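PDB 6FUC: aminoglycoside phosphotransferase from Streptomyces rimosus, which probably confers streptomycin resistance by transferring a phosphate group from ATP to the 3''-hydroxyl of the antibiotic. Local coordinates for residues Arg59-Pro71 / Asp203-Arg215. Residues are numbered along the deposited sequence; the frame is centred on the assembly and turned at random. Where two conformers were deposited one is given.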
# COMPACT_ATOMS: atom_id res chain seq x y z
N ARG A 59 8.42 8.10 5.85
CA ARG A 59 8.57 6.70 5.46
C ARG A 59 9.40 6.57 4.19
O ARG A 59 10.29 5.73 4.09
CB ARG A 59 7.21 6.08 5.32
CG ARG A 59 6.60 5.75 6.69
CD ARG A 59 5.09 5.61 6.61
NE ARG A 59 4.52 5.02 7.82
CZ ARG A 59 4.30 5.74 8.90
NH1 ARG A 59 4.59 7.04 8.98
NH2 ARG A 59 3.86 5.13 10.01
N VAL A 60 9.11 7.41 3.19
CA VAL A 60 9.85 7.32 1.92
C VAL A 60 11.32 7.66 2.18
O VAL A 60 12.24 6.97 1.72
CB VAL A 60 9.25 8.30 0.88
CG1 VAL A 60 10.09 8.33 -0.38
CG2 VAL A 60 7.79 7.94 0.56
N SER A 61 11.54 8.80 2.90
CA SER A 61 12.91 9.17 3.17
C SER A 61 13.67 8.15 3.98
O SER A 61 14.83 7.85 3.72
CB SER A 61 12.90 10.52 3.83
OG SER A 61 14.02 10.85 4.27
N TRP A 62 13.04 7.57 5.00
CA TRP A 62 13.70 6.55 5.79
C TRP A 62 14.01 5.32 4.93
O TRP A 62 15.12 4.76 5.01
CB TRP A 62 12.88 6.18 7.02
CG TRP A 62 13.49 5.10 7.83
CD1 TRP A 62 14.50 5.21 8.73
CD2 TRP A 62 13.17 3.69 7.79
NE1 TRP A 62 14.81 4.00 9.26
CE2 TRP A 62 13.99 3.04 8.73
CE3 TRP A 62 12.23 2.94 7.09
CZ2 TRP A 62 13.89 1.68 8.97
CZ3 TRP A 62 12.16 1.57 7.32
CH2 TRP A 62 12.99 0.99 8.24
N LEU A 63 13.05 4.90 4.12
CA LEU A 63 13.29 3.68 3.32
C LEU A 63 14.45 3.86 2.38
O LEU A 63 15.16 2.88 2.07
CB LEU A 63 12.03 3.23 2.58
CG LEU A 63 12.08 1.82 2.03
CD1 LEU A 63 12.04 0.77 3.13
CD2 LEU A 63 10.96 1.58 1.07
N SER A 64 14.70 5.09 1.93
CA SER A 64 15.83 5.36 1.06
C SER A 64 17.17 5.07 1.75
O SER A 64 18.19 5.06 1.06
CB SER A 64 15.82 6.83 0.59
OG SER A 64 16.30 7.76 1.54
N THR A 65 17.18 4.89 3.06
CA THR A 65 18.41 4.57 3.80
C THR A 65 18.53 3.07 4.11
O THR A 65 19.51 2.65 4.75
CB THR A 65 18.50 5.33 5.12
OG1 THR A 65 17.58 4.81 6.10
CG2 THR A 65 18.28 6.81 4.98
N GLN A 66 17.58 2.25 3.66
CA GLN A 66 17.43 0.86 4.05
C GLN A 66 17.75 -0.15 2.95
O GLN A 66 17.53 -1.34 3.10
CB GLN A 66 16.05 0.58 4.60
CG GLN A 66 15.72 1.43 5.82
CD GLN A 66 16.66 1.10 6.97
OE1 GLN A 66 16.70 -0.06 7.40
NE2 GLN A 66 17.38 2.08 7.46
N ASP A 67 18.24 0.35 1.83
CA ASP A 67 18.55 -0.55 0.68
C ASP A 67 17.38 -1.35 0.18
O ASP A 67 17.52 -2.54 -0.15
CB ASP A 67 19.77 -1.42 0.93
CG ASP A 67 20.35 -1.98 -0.30
OD1 ASP A 67 20.28 -1.39 -1.40
OD2 ASP A 67 20.96 -3.04 -0.19
N ILE A 68 16.20 -0.73 0.16
CA ILE A 68 14.98 -1.30 -0.41
C ILE A 68 14.56 -0.34 -1.51
O ILE A 68 14.44 0.86 -1.25
CB ILE A 68 13.84 -1.41 0.62
CG1 ILE A 68 14.23 -2.26 1.82
CG2 ILE A 68 12.58 -1.93 -0.03
CD1 ILE A 68 14.60 -3.69 1.53
N PRO A 69 14.32 -0.80 -2.74
CA PRO A 69 14.08 0.14 -3.81
C PRO A 69 12.71 0.80 -3.72
O PRO A 69 11.68 0.18 -3.51
CB PRO A 69 14.18 -0.75 -5.06
CG PRO A 69 13.77 -2.13 -4.59
CD PRO A 69 14.37 -2.20 -3.22
N GLY A 70 12.72 2.11 -3.91
CA GLY A 70 11.53 2.94 -3.74
C GLY A 70 11.82 4.35 -4.25
O GLY A 70 12.87 4.63 -4.79
N PRO A 71 10.86 5.25 -4.09
CA PRO A 71 11.00 6.63 -4.53
C PRO A 71 12.00 7.39 -3.68
O PRO A 71 12.36 6.95 -2.57
CB PRO A 71 9.61 7.20 -4.38
CG PRO A 71 8.72 6.12 -3.98
CD PRO A 71 9.58 5.03 -3.42
N ASP A 203 11.89 -8.24 -13.12
CA ASP A 203 12.20 -8.11 -11.72
C ASP A 203 11.46 -6.93 -11.12
O ASP A 203 10.85 -6.14 -11.83
CB ASP A 203 13.73 -8.01 -11.51
CG ASP A 203 14.24 -8.39 -10.18
OD1 ASP A 203 13.51 -8.57 -9.21
OD2 ASP A 203 15.52 -8.52 -10.08
N VAL A 204 11.51 -6.78 -9.79
CA VAL A 204 10.93 -5.63 -9.12
C VAL A 204 11.84 -4.41 -9.28
O VAL A 204 13.03 -4.46 -8.93
CB VAL A 204 10.68 -5.97 -7.64
CG1 VAL A 204 10.23 -4.78 -6.88
CG2 VAL A 204 9.59 -7.03 -7.54
N ALA A 205 11.30 -3.34 -9.79
CA ALA A 205 11.98 -2.05 -9.88
C ALA A 205 11.90 -1.29 -8.58
O ALA A 205 12.87 -0.59 -8.21
CB ALA A 205 11.40 -1.20 -11.01
N GLY A 206 10.78 -1.35 -7.88
CA GLY A 206 10.68 -0.70 -6.58
C GLY A 206 9.26 -0.73 -6.11
O GLY A 206 8.36 -1.19 -6.81
N PHE A 207 9.08 -0.24 -4.90
CA PHE A 207 7.76 -0.11 -4.27
C PHE A 207 7.35 1.37 -4.25
O PHE A 207 8.22 2.23 -4.13
CB PHE A 207 7.82 -0.61 -2.84
CG PHE A 207 8.20 -2.06 -2.72
CD1 PHE A 207 7.30 -3.05 -2.98
CD2 PHE A 207 9.49 -2.43 -2.38
CE1 PHE A 207 7.64 -4.39 -2.88
CE2 PHE A 207 9.84 -3.79 -2.28
CZ PHE A 207 8.88 -4.73 -2.51
N ILE A 208 6.05 1.63 -4.34
CA ILE A 208 5.52 2.97 -4.22
C ILE A 208 4.39 3.01 -3.18
O ILE A 208 3.99 1.96 -2.67
CB ILE A 208 5.05 3.51 -5.59
CG1 ILE A 208 3.87 2.70 -6.15
CG2 ILE A 208 6.19 3.62 -6.57
CD1 ILE A 208 3.09 3.41 -7.23
N ASP A 209 3.90 4.19 -2.90
CA ASP A 209 2.73 4.38 -2.04
C ASP A 209 2.95 3.76 -0.65
O ASP A 209 2.23 2.89 -0.16
CB ASP A 209 1.44 3.98 -2.72
CG ASP A 209 1.10 4.99 -3.87
OD1 ASP A 209 1.66 6.10 -3.95
OD2 ASP A 209 0.28 4.64 -4.73
N LEU A 210 4.00 4.32 -0.00
CA LEU A 210 4.57 3.83 1.25
C LEU A 210 4.03 4.45 2.49
O LEU A 210 4.60 4.32 3.57
CB LEU A 210 6.09 3.99 1.16
CG LEU A 210 6.79 3.16 0.12
CD1 LEU A 210 8.13 3.70 -0.26
CD2 LEU A 210 6.93 1.74 0.57
N GLY A 211 2.87 5.12 2.40
CA GLY A 211 2.34 5.86 3.50
C GLY A 211 1.92 5.09 4.72
O GLY A 211 1.75 5.68 5.79
N ARG A 212 1.77 3.75 4.61
CA ARG A 212 1.45 2.86 5.73
C ARG A 212 2.61 1.99 6.13
O ARG A 212 2.40 1.06 6.92
CB ARG A 212 0.19 2.06 5.43
CG ARG A 212 -1.04 2.90 5.43
CD ARG A 212 -2.29 2.05 5.14
NE ARG A 212 -3.48 2.84 5.34
CZ ARG A 212 -4.67 2.30 5.59
NH1 ARG A 212 -4.83 1.00 5.59
NH2 ARG A 212 -5.71 3.09 5.82
N LEU A 213 3.80 2.23 5.65
CA LEU A 213 4.96 1.38 5.97
C LEU A 213 5.11 1.30 7.50
O LEU A 213 4.97 2.29 8.22
CB LEU A 213 6.18 2.01 5.34
CG LEU A 213 7.50 1.32 5.62
CD1 LEU A 213 8.38 1.09 4.41
CD2 LEU A 213 8.18 1.76 6.78
N GLY A 214 5.45 0.10 7.99
CA GLY A 214 5.76 -0.03 9.40
C GLY A 214 5.61 -1.42 9.87
O GLY A 214 5.12 -2.31 9.14
N ARG A 215 5.95 -1.66 11.15
CA ARG A 215 5.79 -2.96 11.76
C ARG A 215 4.36 -3.44 11.64
O ARG A 215 3.41 -2.70 11.95
CB ARG A 215 6.08 -2.87 13.26
CG ARG A 215 7.55 -2.76 13.60
CD ARG A 215 7.83 -3.07 15.05
NE ARG A 215 7.34 -2.11 16.00
CZ ARG A 215 8.04 -1.04 16.39
NH1 ARG A 215 9.20 -0.78 15.80
NH2 ARG A 215 7.58 -0.23 17.32
O HOH W 1 2.03 3.03 9.40
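Arg-59, at the C-terminal part of helix 50-63, reaches over the turn formed by Leu-210 to Leu-213. CB lies 3.6 Å from Leu-210 O, and CG passes Leu-213 CB as the two side chains run past each other in opposite directions. The extended run from CG to NE lays CD along the carbonyl oxygens of Leu-210 (3.3 Å from CD to Leu-210 O) and Gly-211, and brings NE to Leu-213 O. NE donates to that oxygen (2.8 Å, N-H...O angle 143°); the nitrogen lies in the carbonyl plane on a lone pair, although the oxygen is tilted 23° out of the guanidinium plane. NH2 donates to water 1, which also approaches Leu-213 O, while NH1 is hydrogen-bonded to Ala-55 O, one helical turn back.

Beside this polar edge the packing is aliphatic. Leu-63 divides its branches, CD2 meeting Leu-210 CD1 at 3.8 Å with the side chains nearly perpendicular, and CD1 meeting Leu-213 CD1.

At the other end of the contact, Phe-207 N donates to Pro-69 O (3.0 Å, 164°). Phe-207 O has no hydrogen-bond partner in the model; Gly-70 CA makes a CA-H...O contact to it, and Pro-71 CD lies against it. Ala-205 and Gly-206 both pair with Ile-196, forming a classic beta bulge.

Helix 50-63, the counterpart of kinase helix alphaC, and the loop that follows it pack against 204-215. Val-60, Leu-63 and Pro-71 enclose Leu-210, the central residue of Asp-209-Leu-210-Gly-211, which matches the kinase DFG motif; Asp-209 probably binds metal, as in relatives.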